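Diaminopimelate decarboxylase (PDB 1TUF) catalyses the pyridoxal-phosphate-dependent decarboxylation of meso-diaminopimelate to L-lysine, the last step of the diaminopimelate route of lysine biosynthesis. Local coordinates at residues Ile48-Arg53 / Asp266-Ile271; Glu223-Val228 / Asn273-Tyr278; Asp244-Gly249 / Ile288-Arg293. All coordinates share one frame; numbering follows the deposited sequence.

Contact 1: Ile48-Arg53 / Asp266-Ile271; sequences IEAFKR and DLADAI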
ATOM      1  N   ILE A  48     -16.023  19.223  19.377  1.00 46.12           N
ATOM      2  CA  ILE A  48     -16.609  19.324  20.707  1.00 48.16           C
ATOM      3  C   ILE A  48     -17.499  20.555  20.819  1.00 49.33           C
ATOM      4  O   ILE A  48     -18.644  20.470  21.266  1.00 47.64           O
ATOM      5  CB  ILE A  48     -15.502  19.393  21.793  1.00 46.88           C
ATOM      6  CG1 ILE A  48     -14.693  18.093  21.782  1.00 45.00           C
ATOM      7  CG2 ILE A  48     -16.121  19.636  23.170  1.00 46.02           C
ATOM      8  CD1 ILE A  48     -15.530  16.831  21.925  1.00 40.11           C
ATOM      9  N   GLU A  49     -16.953  21.689  20.397  1.00 51.28           N
ATOM     10  CA  GLU A  49     -17.649  22.963  20.432  1.00 54.84           C
ATOM     11  C   GLU A  49     -18.891  22.950  19.548  1.00 55.17           C
ATOM     12  O   GLU A  49     -19.883  23.614  19.849  1.00 56.44           O
ATOM     13  CB  GLU A  49     -16.703  24.077  19.972  1.00 56.69           C
ATOM     14  CG  GLU A  49     -17.208  25.486  20.217  1.00 62.22           C
ATOM     15  CD  GLU A  49     -17.464  25.762  21.694  1.00 66.41           C
ATOM     16  OE1 GLU A  49     -16.550  25.516  22.520  1.00 66.43           O
ATOM     17  OE2 GLU A  49     -18.582  26.225  22.026  1.00 68.54           O
ATOM     18  N   ALA A  50     -18.839  22.189  18.460  1.00 54.49           N
ATOM     19  CA  ALA A  50     -19.962  22.132  17.536  1.00 53.88           C
ATOM     20  C   ALA A  50     -21.043  21.139  17.930  1.00 53.93           C
ATOM     21  O   ALA A  50     -22.170  21.215  17.441  1.00 54.01           O
ATOM     22  CB  ALA A  50     -19.465  21.822  16.138  1.00 54.07           C
ATOM     23  N   PHE A  51     -20.712  20.215  18.819  1.00 53.41           N
ATOM     24  CA  PHE A  51     -21.683  19.221  19.235  1.00 53.41           C
ATOM     25  C   PHE A  51     -22.131  19.352  20.686  1.00 55.85           C
ATOM     26  O   PHE A  51     -23.009  18.604  21.134  1.00 55.03           O
ATOM     27  CB  PHE A  51     -21.115  17.823  18.991  1.00 52.42           C
ATOM     28  CG  PHE A  51     -21.295  17.332  17.582  1.00 49.78           C
ATOM     29  CD1 PHE A  51     -22.422  16.592  17.236  1.00 48.52           C
ATOM     30  CD2 PHE A  51     -20.347  17.613  16.602  1.00 48.53           C
ATOM     31  CE1 PHE A  51     -22.606  16.134  15.937  1.00 47.49           C
ATOM     32  CE2 PHE A  51     -20.519  17.162  15.296  1.00 47.97           C
ATOM     33  CZ  PHE A  51     -21.653  16.420  14.962  1.00 47.48           C
ATOM     34  N   LYS A  52     -21.533  20.289  21.421  1.00 57.93           N
ATOM     35  CA  LYS A  52     -21.894  20.488  22.827  1.00 60.57           C
ATOM     36  C   LYS A  52     -23.389  20.701  22.972  1.00 60.29           C
ATOM     37  O   LYS A  52     -23.959  20.523  24.048  1.00 59.89           O
ATOM     38  CB  LYS A  52     -21.150  21.687  23.423  1.00 63.33           C
ATOM     39  CG  LYS A  52     -19.782  21.343  24.011  1.00 66.95           C
ATOM     40  CD  LYS A  52     -19.084  22.590  24.564  1.00 69.41           C
ATOM     41  CE  LYS A  52     -17.694  22.263  25.095  1.00 70.56           C
ATOM     42  NZ  LYS A  52     -16.958  23.489  25.510  1.00 72.16           N
ATOM     43  N   ARG A  53     -24.015  21.077  21.867  1.00 59.22           N
ATOM     44  CA  ARG A  53     -25.441  21.315  21.840  1.00 59.06           C
ATOM     45  C   ARG A  53     -26.233  20.045  22.159  1.00 58.16           C
ATOM     46  O   ARG A  53     -27.363  20.115  22.649  1.00 58.27           O
ATOM     47  CB  ARG A  53     -25.834  21.850  20.463  1.00 59.59           C
ATOM     48  CG  ARG A  53     -27.313  22.106  20.292  1.00 60.25           C
ATOM     49  CD  ARG A  53     -27.626  22.493  18.861  1.00 61.28           C
ATOM     50  NE  ARG A  53     -29.046  22.347  18.570  1.00 60.52           N
ATOM     51  CZ  ARG A  53     -29.566  22.381  17.350  1.00 60.24           C
ATOM     52  NH1 ARG A  53     -28.777  22.558  16.298  1.00 59.41           N
ATOM     53  NH2 ARG A  53     -30.875  22.226  17.181  1.00 61.61           N
ATOM     54  N   ASP A 266     -21.361  22.689  10.509  1.00 55.23           N
ATOM     55  CA  ASP A 266     -22.391  22.365   9.533  1.00 54.32           C
ATOM     56  C   ASP A 266     -22.882  20.927   9.720  1.00 53.23           C
ATOM     57  O   ASP A 266     -24.077  20.651   9.617  1.00 54.60           O
ATOM     58  CB  ASP A 266     -21.849  22.547   8.112  1.00 54.41           C
ATOM     59  CG  ASP A 266     -21.242  23.921   7.887  1.00 56.31           C
ATOM     60  OD1 ASP A 266     -21.956  24.930   8.062  1.00 58.51           O
ATOM     61  OD2 ASP A 266     -20.046  23.996   7.527  1.00 56.47           O
ATOM     62  N   LEU A 267     -21.956  20.014  10.001  1.00 51.72           N
ATOM     63  CA  LEU A 267     -22.296  18.603  10.186  1.00 49.73           C
ATOM     64  C   LEU A 267     -23.098  18.409  11.469  1.00 49.00           C
ATOM     65  O   LEU A 267     -24.014  17.583  11.529  1.00 48.04           O
ATOM     66  CB  LEU A 267     -21.006  17.764  10.219  1.00 48.66           C
ATOM     67  CG  LEU A 267     -21.033  16.229  10.220  1.00 48.90           C
ATOM     68  CD1 LEU A 267     -21.326  15.708  11.606  1.00 50.39           C
ATOM     69  CD2 LEU A 267     -22.051  15.718   9.222  1.00 47.01           C
ATOM     70  N   ALA A 268     -22.755  19.181  12.494  1.00 48.55           N
ATOM     71  CA  ALA A 268     -23.449  19.092  13.775  1.00 49.10           C
ATOM     72  C   ALA A 268     -24.906  19.528  13.631  1.00 48.34           C
ATOM     73  O   ALA A 268     -25.823  18.819  14.051  1.00 46.86           O
ATOM     74  CB  ALA A 268     -22.747  19.958  14.805  1.00 49.56           C
ATOM     75  N   ASP A 269     -25.113  20.694  13.034  1.00 46.76           N
ATOM     76  CA  ASP A 269     -26.459  21.200  12.850  1.00 48.21           C
ATOM     77  C   ASP A 269     -27.300  20.216  12.065  1.00 47.81           C
ATOM     78  O   ASP A 269     -28.429  19.907  12.451  1.00 47.29           O
ATOM     79  CB  ASP A 269     -26.428  22.546  12.131  1.00 49.77           C
ATOM     80  CG  ASP A 269     -25.638  23.580  12.890  1.00 50.95           C
ATOM     81  OD1 ASP A 269     -25.703  23.571  14.138  1.00 53.06           O
ATOM     82  OD2 ASP A 269     -24.954  24.404  12.247  1.00 54.07           O
ATOM     83  N   ALA A 270     -26.745  19.709  10.967  1.00 48.19           N
ATOM     84  CA  ALA A 270     -27.464  18.751  10.134  1.00 47.62           C
ATOM     85  C   ALA A 270     -27.897  17.513  10.907  1.00 46.54           C
ATOM     86  O   ALA A 270     -29.054  17.098  10.832  1.00 46.95           O
ATOM     87  CB  ALA A 270     -26.605  18.343   8.948  1.00 50.12           C
ATOM     88  N   ILE A 271     -26.969  16.917  11.648  1.00 46.31           N
ATOM     89  CA  ILE A 271     -27.287  15.714  12.413  1.00 45.71           C
ATOM     90  C   ILE A 271     -28.203  16.013  13.590  1.00 46.80           C
ATOM     91  O   ILE A 271     -29.283  15.429  13.711  1.00 46.12           O
ATOM     92  CB  ILE A 271     -25.997  15.030  12.945  1.00 43.37           C
ATOM     93  CG1 ILE A 271     -25.179  14.488  11.774  1.00 42.48           C
ATOM     94  CG2 ILE A 271     -26.347  13.906  13.910  1.00 38.87           C
ATOM     95  CD1 ILE A 271     -23.967  13.687  12.192  1.00 40.38           C
TER

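Contact 2: Glu223-Val228 / Asn273-Tyr278; sequences EETRKV and NTMLKY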
ATOM      1  N   GLU A 223     -29.399  12.421   5.321  1.00 47.11           N
ATOM      2  CA  GLU A 223     -30.124  11.226   4.892  1.00 47.52           C
ATOM      3  C   GLU A 223     -29.802  10.008   5.751  1.00 46.69           C
ATOM      4  O   GLU A 223     -30.694   9.239   6.107  1.00 46.58           O
ATOM      5  CB  GLU A 223     -29.810  10.922   3.424  1.00 48.91           C
ATOM      6  CG  GLU A 223     -30.510   9.675   2.879  1.00 53.15           C
ATOM      7  CD  GLU A 223     -32.028   9.808   2.838  1.00 55.25           C
ATOM      8  OE1 GLU A 223     -32.707   8.775   2.654  1.00 53.85           O
ATOM      9  OE2 GLU A 223     -32.541  10.942   2.985  1.00 57.36           O
ATOM     10  N   GLU A 224     -28.523   9.827   6.068  1.00 46.32           N
ATOM     11  CA  GLU A 224     -28.089   8.700   6.886  1.00 45.80           C
ATOM     12  C   GLU A 224     -28.782   8.766   8.231  1.00 44.84           C
ATOM     13  O   GLU A 224     -29.405   7.807   8.675  1.00 45.01           O
ATOM     14  CB  GLU A 224     -26.577   8.749   7.120  1.00 44.45           C
ATOM     15  CG  GLU A 224     -26.076   7.611   7.986  1.00 40.09           C
ATOM     16  CD  GLU A 224     -24.780   7.927   8.707  1.00 41.14           C
ATOM     17  OE1 GLU A 224     -24.205   9.008   8.458  1.00 39.41           O
ATOM     18  OE2 GLU A 224     -24.348   7.089   9.536  1.00 41.65           O
ATOM     19  N   THR A 225     -28.646   9.914   8.880  1.00 45.35           N
ATOM     20  CA  THR A 225     -29.247  10.124  10.183  1.00 47.11           C
ATOM     21  C   THR A 225     -30.724   9.805  10.169  1.00 48.63           C
ATOM     22  O   THR A 225     -31.225   9.093  11.035  1.00 48.36           O
ATOM     23  CB  THR A 225     -29.098  11.567  10.636  1.00 47.42           C
ATOM     24  OG1 THR A 225     -27.739  11.987  10.460  1.00 48.76           O
ATOM     25  CG2 THR A 225     -29.476  11.685  12.105  1.00 48.66           C
ATOM     26  N   ARG A 226     -31.423  10.334   9.173  1.00 50.92           N
ATOM     27  CA  ARG A 226     -32.856  10.116   9.079  1.00 54.24           C
ATOM     28  C   ARG A 226     -33.195   8.637   8.975  1.00 52.55           C
ATOM     29  O   ARG A 226     -34.000   8.123   9.752  1.00 51.91           O
ATOM     30  CB  ARG A 226     -33.427  10.878   7.883  1.00 58.75           C
ATOM     31  CG  ARG A 226     -34.870  11.301   8.089  1.00 67.50           C
ATOM     32  CD  ARG A 226     -35.805  10.583   7.141  1.00 73.86           C
ATOM     33  NE  ARG A 226     -35.549  10.951   5.751  1.00 79.24           N
ATOM     34  CZ  ARG A 226     -36.225  10.468   4.715  1.00 81.90           C
ATOM     35  NH1 ARG A 226     -37.203   9.591   4.914  1.00 83.60           N
ATOM     36  NH2 ARG A 226     -35.921  10.859   3.482  1.00 83.64           N
ATOM     37  N   LYS A 227     -32.566   7.952   8.026  1.00 52.03           N
ATOM     38  CA  LYS A 227     -32.816   6.529   7.826  1.00 51.35           C
ATOM     39  C   LYS A 227     -32.412   5.688   9.033  1.00 48.94           C
ATOM     40  O   LYS A 227     -33.052   4.686   9.342  1.00 46.22           O
ATOM     41  CB  LYS A 227     -32.083   6.041   6.580  1.00 54.45           C
ATOM     42  CG  LYS A 227     -32.994   5.785   5.399  1.00 58.82           C
ATOM     43  CD  LYS A 227     -33.732   7.036   4.950  1.00 63.17           C
ATOM     44  CE  LYS A 227     -34.678   6.703   3.796  1.00 65.22           C
ATOM     45  NZ  LYS A 227     -35.358   7.898   3.229  1.00 66.20           N
ATOM     46  N   VAL A 228     -31.346   6.083   9.714  1.00 48.43           N
ATOM     47  CA  VAL A 228     -30.917   5.342  10.889  1.00 48.58           C
ATOM     48  C   VAL A 228     -31.947   5.533  11.990  1.00 47.97           C
ATOM     49  O   VAL A 228     -32.372   4.568  12.629  1.00 47.12           O
ATOM     50  CB  VAL A 228     -29.561   5.828  11.412  1.00 49.51           C
ATOM     51  CG1 VAL A 228     -29.255   5.137  12.739  1.00 47.58           C
ATOM     52  CG2 VAL A 228     -28.459   5.532  10.387  1.00 48.61           C
ATOM     53  N   ASN A 273     -30.214  18.488  14.372  1.00 49.57           N
ATOM     54  CA  ASN A 273     -31.581  18.838  13.997  1.00 50.66           C
ATOM     55  C   ASN A 273     -32.339  17.590  13.532  1.00 50.88           C
ATOM     56  O   ASN A 273     -33.457  17.326  13.981  1.00 52.25           O
ATOM     57  CB  ASN A 273     -31.596  19.908  12.884  1.00 49.97           C
ATOM     58  CG  ASN A 273     -31.039  21.265  13.341  1.00 49.22           C
ATOM     59  OD1 ASN A 273     -31.089  21.615  14.517  1.00 49.59           O
ATOM     60  ND2 ASN A 273     -30.527  22.041  12.392  1.00 49.63           N
ATOM     61  N   THR A 274     -31.731  16.810  12.644  1.00 50.85           N
ATOM     62  CA  THR A 274     -32.385  15.601  12.142  1.00 50.09           C
ATOM     63  C   THR A 274     -32.759  14.663  13.281  1.00 51.02           C
ATOM     64  O   THR A 274     -33.864  14.109  13.320  1.00 51.57           O
ATOM     65  CB  THR A 274     -31.476  14.844  11.177  1.00 48.14           C
ATOM     66  OG1 THR A 274     -31.101  15.714  10.104  1.00 46.55           O
ATOM     67  CG2 THR A 274     -32.200  13.633  10.615  1.00 47.16           C
ATOM     68  N   MET A 275     -31.812  14.483  14.195  1.00 51.74           N
ATOM     69  CA  MET A 275     -31.994  13.630  15.362  1.00 52.55           C
ATOM     70  C   MET A 275     -33.193  14.098  16.189  1.00 52.05           C
ATOM     71  O   MET A 275     -34.111  13.324  16.485  1.00 49.86           O
ATOM     72  CB  MET A 275     -30.727  13.679  16.226  1.00 55.04           C
ATOM     73  CG  MET A 275     -29.518  12.968  15.638  1.00 55.81           C
ATOM     74  SD  MET A 275     -29.559  11.212  16.027  1.00 59.36           S
ATOM     75  CE  MET A 275     -28.721  11.192  17.632  1.00 59.46           C
ATOM     76  N   LEU A 276     -33.168  15.378  16.552  1.00 51.48           N
ATOM     77  CA  LEU A 276     -34.217  15.986  17.360  1.00 51.77           C
ATOM     78  C   LEU A 276     -35.636  15.752  16.826  1.00 52.00           C
ATOM     79  O   LEU A 276     -36.576  15.594  17.604  1.00 51.24           O
ATOM     80  CB  LEU A 276     -33.930  17.486  17.524  1.00 51.19           C
ATOM     81  CG  LEU A 276     -32.644  17.817  18.304  1.00 50.57           C
ATOM     82  CD1 LEU A 276     -32.403  19.328  18.344  1.00 50.54           C
ATOM     83  CD2 LEU A 276     -32.752  17.259  19.710  1.00 48.58           C
ATOM     84  N   LYS A 277     -35.792  15.704  15.506  1.00 52.61           N
ATOM     85  CA  LYS A 277     -37.110  15.473  14.919  1.00 52.18           C
ATOM     86  C   LYS A 277     -37.723  14.155  15.382  1.00 53.47           C
ATOM     87  O   LYS A 277     -38.834  13.813  14.981  1.00 54.50           O
ATOM     88  CB  LYS A 277     -37.033  15.473  13.394  1.00 50.60           C
ATOM     89  CG  LYS A 277     -36.527  16.762  12.786  1.00 50.31           C
ATOM     90  CD  LYS A 277     -36.532  16.684  11.260  1.00 51.44           C
ATOM     91  CE  LYS A 277     -36.030  17.987  10.633  1.00 51.38           C
ATOM     92  NZ  LYS A 277     -36.257  18.020   9.152  1.00 52.32           N
ATOM     93  N   TYR A 278     -37.006  13.412  16.223  1.00 54.69           N
ATOM     94  CA  TYR A 278     -37.511  12.133  16.723  1.00 55.95           C
ATOM     95  C   TYR A 278     -37.579  12.190  18.243  1.00 57.87           C
ATOM     96  O   TYR A 278     -37.767  11.172  18.918  1.00 57.54           O
ATOM     97  CB  TYR A 278     -36.600  10.974  16.281  1.00 54.61           C
ATOM     98  CG  TYR A 278     -36.525  10.772  14.777  1.00 53.35           C
ATOM     99  CD1 TYR A 278     -35.931  11.734  13.954  1.00 52.41           C
ATOM    100  CD2 TYR A 278     -37.081   9.636  14.173  1.00 52.03           C
ATOM    101  CE1 TYR A 278     -35.894  11.577  12.565  1.00 50.93           C
ATOM    102  CE2 TYR A 278     -37.053   9.467  12.780  1.00 49.55           C
ATOM    103  CZ  TYR A 278     -36.458  10.444  11.983  1.00 49.84           C
ATOM    104  OH  TYR A 278     -36.435  10.307  10.612  1.00 48.54           O
TER

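Contact 3: Asp244-Gly249 / Ile288-Arg293; sequences DVNLGG and ILEPGR. With AZ1 (azelaic acid), chain C.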
ATOM      1  N   ASP A 244     -27.233   3.904  22.371  1.00 44.64           N
ATOM      2  CA  ASP A 244     -26.290   4.695  21.588  1.00 44.18           C
ATOM      3  C   ASP A 244     -26.607   4.703  20.083  1.00 44.12           C
ATOM      4  O   ASP A 244     -27.145   3.737  19.537  1.00 43.70           O
ATOM      5  CB  ASP A 244     -24.853   4.167  21.774  1.00 45.77           C
ATOM      6  CG  ASP A 244     -24.472   3.923  23.241  1.00 48.29           C
ATOM      7  OD1 ASP A 244     -24.682   4.815  24.095  1.00 50.50           O
ATOM      8  OD2 ASP A 244     -23.931   2.832  23.536  1.00 47.60           O
ATOM      9  N   VAL A 245     -26.263   5.801  19.418  1.00 42.10           N
ATOM     10  CA  VAL A 245     -26.458   5.916  17.980  1.00 41.16           C
ATOM     11  C   VAL A 245     -25.138   6.387  17.374  1.00 40.18           C
ATOM     12  O   VAL A 245     -24.764   7.552  17.513  1.00 38.40           O
ATOM     13  CB  VAL A 245     -27.610   6.899  17.639  1.00 40.13           C
ATOM     14  CG1 VAL A 245     -27.548   7.305  16.184  1.00 38.86           C
ATOM     15  CG2 VAL A 245     -28.951   6.218  17.917  1.00 40.62           C
ATOM     16  N   ASN A 246     -24.423   5.460  16.735  1.00 39.39           N
ATOM     17  CA  ASN A 246     -23.125   5.753  16.118  1.00 38.54           C
ATOM     18  C   ASN A 246     -23.306   5.989  14.617  1.00 37.73           C
ATOM     19  O   ASN A 246     -23.716   5.090  13.882  1.00 36.97           O
ATOM     20  CB  ASN A 246     -22.158   4.575  16.352  1.00 37.23           C
ATOM     21  CG  ASN A 246     -20.716   4.921  16.015  1.00 36.09           C
ATOM     22  OD1 ASN A 246     -20.443   5.569  15.011  1.00 33.52           O
ATOM     23  ND2 ASN A 246     -19.790   4.474  16.845  1.00 36.73           N
ATOM     24  N   LEU A 247     -22.991   7.192  14.155  1.00 38.47           N
ATOM     25  CA  LEU A 247     -23.154   7.504  12.740  1.00 41.07           C
ATOM     26  C   LEU A 247     -21.850   7.430  11.948  1.00 41.15           C
ATOM     27  O   LEU A 247     -21.775   7.894  10.805  1.00 39.87           O
ATOM     28  CB  LEU A 247     -23.783   8.893  12.585  1.00 42.64           C
ATOM     29  CG  LEU A 247     -25.131   9.092  13.285  1.00 43.20           C
ATOM     30  CD1 LEU A 247     -25.575  10.544  13.123  1.00 43.14           C
ATOM     31  CD2 LEU A 247     -26.166   8.133  12.712  1.00 42.01           C
ATOM     32  N   GLY A 248     -20.828   6.848  12.572  1.00 42.15           N
ATOM     33  CA  GLY A 248     -19.536   6.690  11.928  1.00 39.83           C
ATOM     34  C   GLY A 248     -18.825   7.993  11.637  1.00 41.01           C
ATOM     35  O   GLY A 248     -19.035   9.008  12.310  1.00 41.37           O
ATOM     36  N   GLY A 249     -17.967   7.962  10.628  1.00 39.87           N
ATOM     37  CA  GLY A 249     -17.237   9.156  10.268  1.00 40.55           C
ATOM     38  C   GLY A 249     -17.379   9.427   8.794  1.00 40.03           C
ATOM     39  O   GLY A 249     -18.420   9.136   8.199  1.00 38.86           O
ATOM     40  N   ILE A 288     -22.656   9.103  18.867  1.00 39.54           N
ATOM     41  CA  ILE A 288     -21.249   8.795  18.631  1.00 38.10           C
ATOM     42  C   ILE A 288     -20.865   8.935  17.152  1.00 38.26           C
ATOM     43  O   ILE A 288     -21.601   8.504  16.259  1.00 38.84           O
ATOM     44  CB  ILE A 288     -20.900   7.355  19.067  1.00 37.68           C
ATOM     45  CG1 ILE A 288     -21.352   7.114  20.502  1.00 35.66           C
ATOM     46  CG2 ILE A 288     -19.386   7.132  18.966  1.00 37.13           C
ATOM     47  CD1 ILE A 288     -21.062   5.725  20.993  1.00 35.13           C
ATOM     48  N   LEU A 289     -19.708   9.545  16.912  1.00 37.43           N
ATOM     49  CA  LEU A 289     -19.163   9.730  15.569  1.00 36.78           C
ATOM     50  C   LEU A 289     -17.757   9.128  15.568  1.00 36.13           C
ATOM     51  O   LEU A 289     -17.067   9.149  16.592  1.00 35.49           O
ATOM     52  CB  LEU A 289     -19.085  11.219  15.214  1.00 34.79           C
ATOM     53  CG  LEU A 289     -20.408  11.944  14.972  1.00 37.44           C
ATOM     54  CD1 LEU A 289     -20.137  13.384  14.572  1.00 35.75           C
ATOM     55  CD2 LEU A 289     -21.199  11.237  13.884  1.00 36.82           C
ATOM     56  N   GLU A 290     -17.327   8.610  14.423  1.00 35.96           N
ATOM     57  CA  GLU A 290     -16.003   7.994  14.316  1.00 35.04           C
ATOM     58  C   GLU A 290     -15.126   8.711  13.302  1.00 36.07           C
ATOM     59  O   GLU A 290     -14.759   8.137  12.282  1.00 37.78           O
ATOM     60  CB  GLU A 290     -16.157   6.533  13.912  1.00 33.52           C
ATOM     61  CG  GLU A 290     -17.182   5.801  14.748  1.00 29.57           C
ATOM     62  CD  GLU A 290     -17.567   4.470  14.170  1.00 28.68           C
ATOM     63  OE1 GLU A 290     -17.697   4.374  12.929  1.00 29.30           O
ATOM     64  OE2 GLU A 290     -17.750   3.520  14.956  1.00 28.79           O
ATOM     65  N   PRO A 291     -14.774   9.979  13.574  1.00 37.76           N
ATOM     66  CA  PRO A 291     -13.934  10.773  12.671  1.00 37.83           C
ATOM     67  C   PRO A 291     -12.507  10.265  12.603  1.00 38.62           C
ATOM     68  O   PRO A 291     -11.940   9.876  13.619  1.00 40.37           O
ATOM     69  CB  PRO A 291     -13.976  12.174  13.284  1.00 36.97           C
ATOM     70  CG  PRO A 291     -15.228  12.178  14.087  1.00 38.31           C
ATOM     71  CD  PRO A 291     -15.249  10.808  14.694  1.00 37.80           C
ATOM     72  N   GLY A 292     -11.924  10.287  11.411  1.00 37.74           N
ATOM     73  CA  GLY A 292     -10.548   9.857  11.256  1.00 36.05           C
ATOM     74  C   GLY A 292      -9.764  10.950  10.557  1.00 36.51           C
ATOM     75  O   GLY A 292      -8.972  11.670  11.166  1.00 35.93           O
ATOM     76  N   ARG A 293     -10.003  11.080   9.259  1.00 36.93           N
ATOM     77  CA  ARG A 293      -9.342  12.084   8.446  1.00 36.52           C
ATOM     78  C   ARG A 293      -9.634  13.491   8.977  1.00 36.07           C
ATOM     79  O   ARG A 293      -8.761  14.360   8.964  1.00 34.35           O
ATOM     80  CB  ARG A 293      -9.836  11.957   7.006  1.00 37.16           C
ATOM     81  CG  ARG A 293      -9.054  12.743   5.972  1.00 36.76           C
ATOM     82  CD  ARG A 293      -9.882  12.876   4.696  1.00 39.27           C
ATOM     83  NE  ARG A 293     -10.444  11.597   4.261  1.00 39.15           N
ATOM     84  CZ  ARG A 293      -9.741  10.629   3.677  1.00 40.74           C
ATOM     85  NH1 ARG A 293      -8.443  10.793   3.453  1.00 38.51           N
ATOM     86  NH2 ARG A 293     -10.338   9.498   3.317  1.00 36.98           N
TER
HETATM   87  C   AZ1 C 502      -7.531   8.421   0.921  1.00 55.54           C
HETATM   88  C2  AZ1 C 502      -8.280   7.355   1.730  1.00 51.90           C
HETATM   89  C3  AZ1 C 502      -8.327   5.961   2.365  1.00 49.80           C
HETATM   90  C4  AZ1 C 502      -9.414   5.252   3.178  1.00 48.16           C
HETATM   91  C5  AZ1 C 502     -10.820   5.792   3.410  1.00 45.81           C
HETATM   92  C6  AZ1 C 502     -11.950   4.760   3.482  1.00 43.65           C
HETATM   93  C7  AZ1 C 502     -12.942   4.294   2.406  1.00 45.23           C
HETATM   94  C8  AZ1 C 502     -13.772   3.015   2.518  1.00 44.68           C
HETATM   95  C9  AZ1 C 502     -14.877   3.032   3.556  1.00 44.25           C
HETATM   96  OXT AZ1 C 502      -8.096   9.625   0.649  1.00 57.58           O
HETATM   97  O   AZ1 C 502      -6.394   8.181   0.514  1.00 57.86           O
HETATM   98  O2  AZ1 C 502     -15.914   3.918   3.390  1.00 47.16           O
HETATM   99 OXT2 AZ1 C 502     -14.778   2.246   4.514  1.00 45.67           O

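Contact 1: Ile48-Arg53 / Asp266-Ile271
With CG turned anti to its carbonyl carbon (chi1 -83°), Phe-51 swings its ring across to Ala-268, although its CB sets off to one side. The methyl of Ala-268 settles over the middle of the ring in a CH-pi contact, CB of Ala-268 lying 3.6 Å from the centroid of the Phe-51 ring and 13° off its normal. Leu-267 approaches the same ring differently, its CD1 meeting Phe-51 CZ at 3.4 Å in the ring plane. Ala-50 adds its methyl, CB to CB of Ala-268 at 4.0 Å, so small residues let the backbones come close, 5.7 Å between CA of Phe-51 and CA of Ala-268. At the polar margin Arg-53, its chain extended to NE, makes a long salt bridge, NH1 to Asp-269 OD1 at 3.9 Å, with the guanidinium and carboxylate planes 45° apart. Both charges have stronger partners elsewhere: Glu-57 for Arg-53, Lys-265 for Asp-269. Helix 37-51 thus packs on helix 264-276, outside the barrel sheet; Phe-51 also stacks on Phe-62 and, like Leu-267, reaches Leu-289 of strand 286-289.

Contact 2: Glu223-Val228 / Asn273-Tyr278
Thr-225 and Thr-274 face each other with their methyls inward, CG2 of Thr-225 lying 3.7 Å from CG2 of Thr-274, the two side chains set obliquely. In each, OG1 sits beside its own backbone N (chi1 -48° in Thr-225, -57° in Thr-274), which puts the methyl anti to that N and keeps the hydroxyl by its own helix: OG1 of Thr-225 bonds to Phe-221 O and OG1 of Thr-274 to Ala-270 O. Two polar residues thus turn apolar faces together. Met-275 runs at about a right angle to Thr-225, its CG 3.8 Å from Thr-225 CG2. The Tyr-278 hydroxyl comes up against the aliphatic part of Arg-226, OH to CG 3.1 Å, while the guanidinium and phenol planes are only 22° apart. The phenol is hydrogen-bonded to Asp-230. Bends at chi2 and chi3 lead the tip of Arg-226 into a network on its own helix, where NH2 of Arg-226 lies 3.4 Å from Glu-223 OE2 and Lys-227 NZ bonds to Glu-223 OE1 at 2.9 Å. Two barrel helices, 218-236 and 264-276, meet here side by side; Met-229 and Val-233 also touch Tyr-278, and Trp-54 of helix 54-57 packs on Met-275.

Contact 3: Asp244-Gly249 / Ile288-Arg293
Ile-288 is held through both its backbone polar atoms by the neighbouring parallel strand. Ile-288 N donates to Val-245 O at 2.9 Å, and Ile-288 O accepts from Leu-247 N at 2.8 Å. One more backbone bond follows, Glu-290 N to Gly-248 O at 2.7 Å. Asn-246 OD1 accepts a hydrogen bond from Gly-248 N at 2.8 Å, closing an Asx turn at Asn-246. On the same amide, Asn-246 ND2 lies 2.9 Å from Glu-290 OE2, with the amide and carboxylate planes 71° apart. The buried Glu-290 carboxylate is satisfied from outside, OE1 by His-208 and OE2 by Asn-111. On the other side of the strands, Leu-247 CB packs on Leu-289 CD2. Arg-293 NH1 makes a weak bond to OXT of azelaic acid at 3.1 Å and another bond to Tyr-255, while Arg-293 NH2 reaches Ser-213. The backbone N atoms of Gly-292 and Arg-293 donate to the phosphate of the pyridoxal-lysine at position 69. Joined by helix 264-276 in a beta-alpha-beta unit, these strands lead to the cofactor site, where Gly-292 is the N-cap of a helix that turns its N terminus to the phosphate, in the TIM barrel of fold-type III pyridoxal enzymes.

Overall arrangement
Helix 264-276 ties the three together: its first half meets helix 37-51 in contact 1, its C-terminal part and the turn after it meet helix 218-236 in contact 2, and it links the two strands of contact 3. Contact 3 is wholly buried, its centre about 11 Å from the centre of the chain, and relies on backbone hydrogen bonds and buried polar groups beside the cofactor. The centres of contacts 1 and 2 lie about 19 and 24 Å from the chain centre; contact 1 is partly buried, contact 2 mostly buried but with Arg-226 exposed, and both join helices through methyls and a ring. Leu-247 meets Ile-271 and Thr-225, Leu-289 meets Phe-51, and Arg-53 reaches Asn-273.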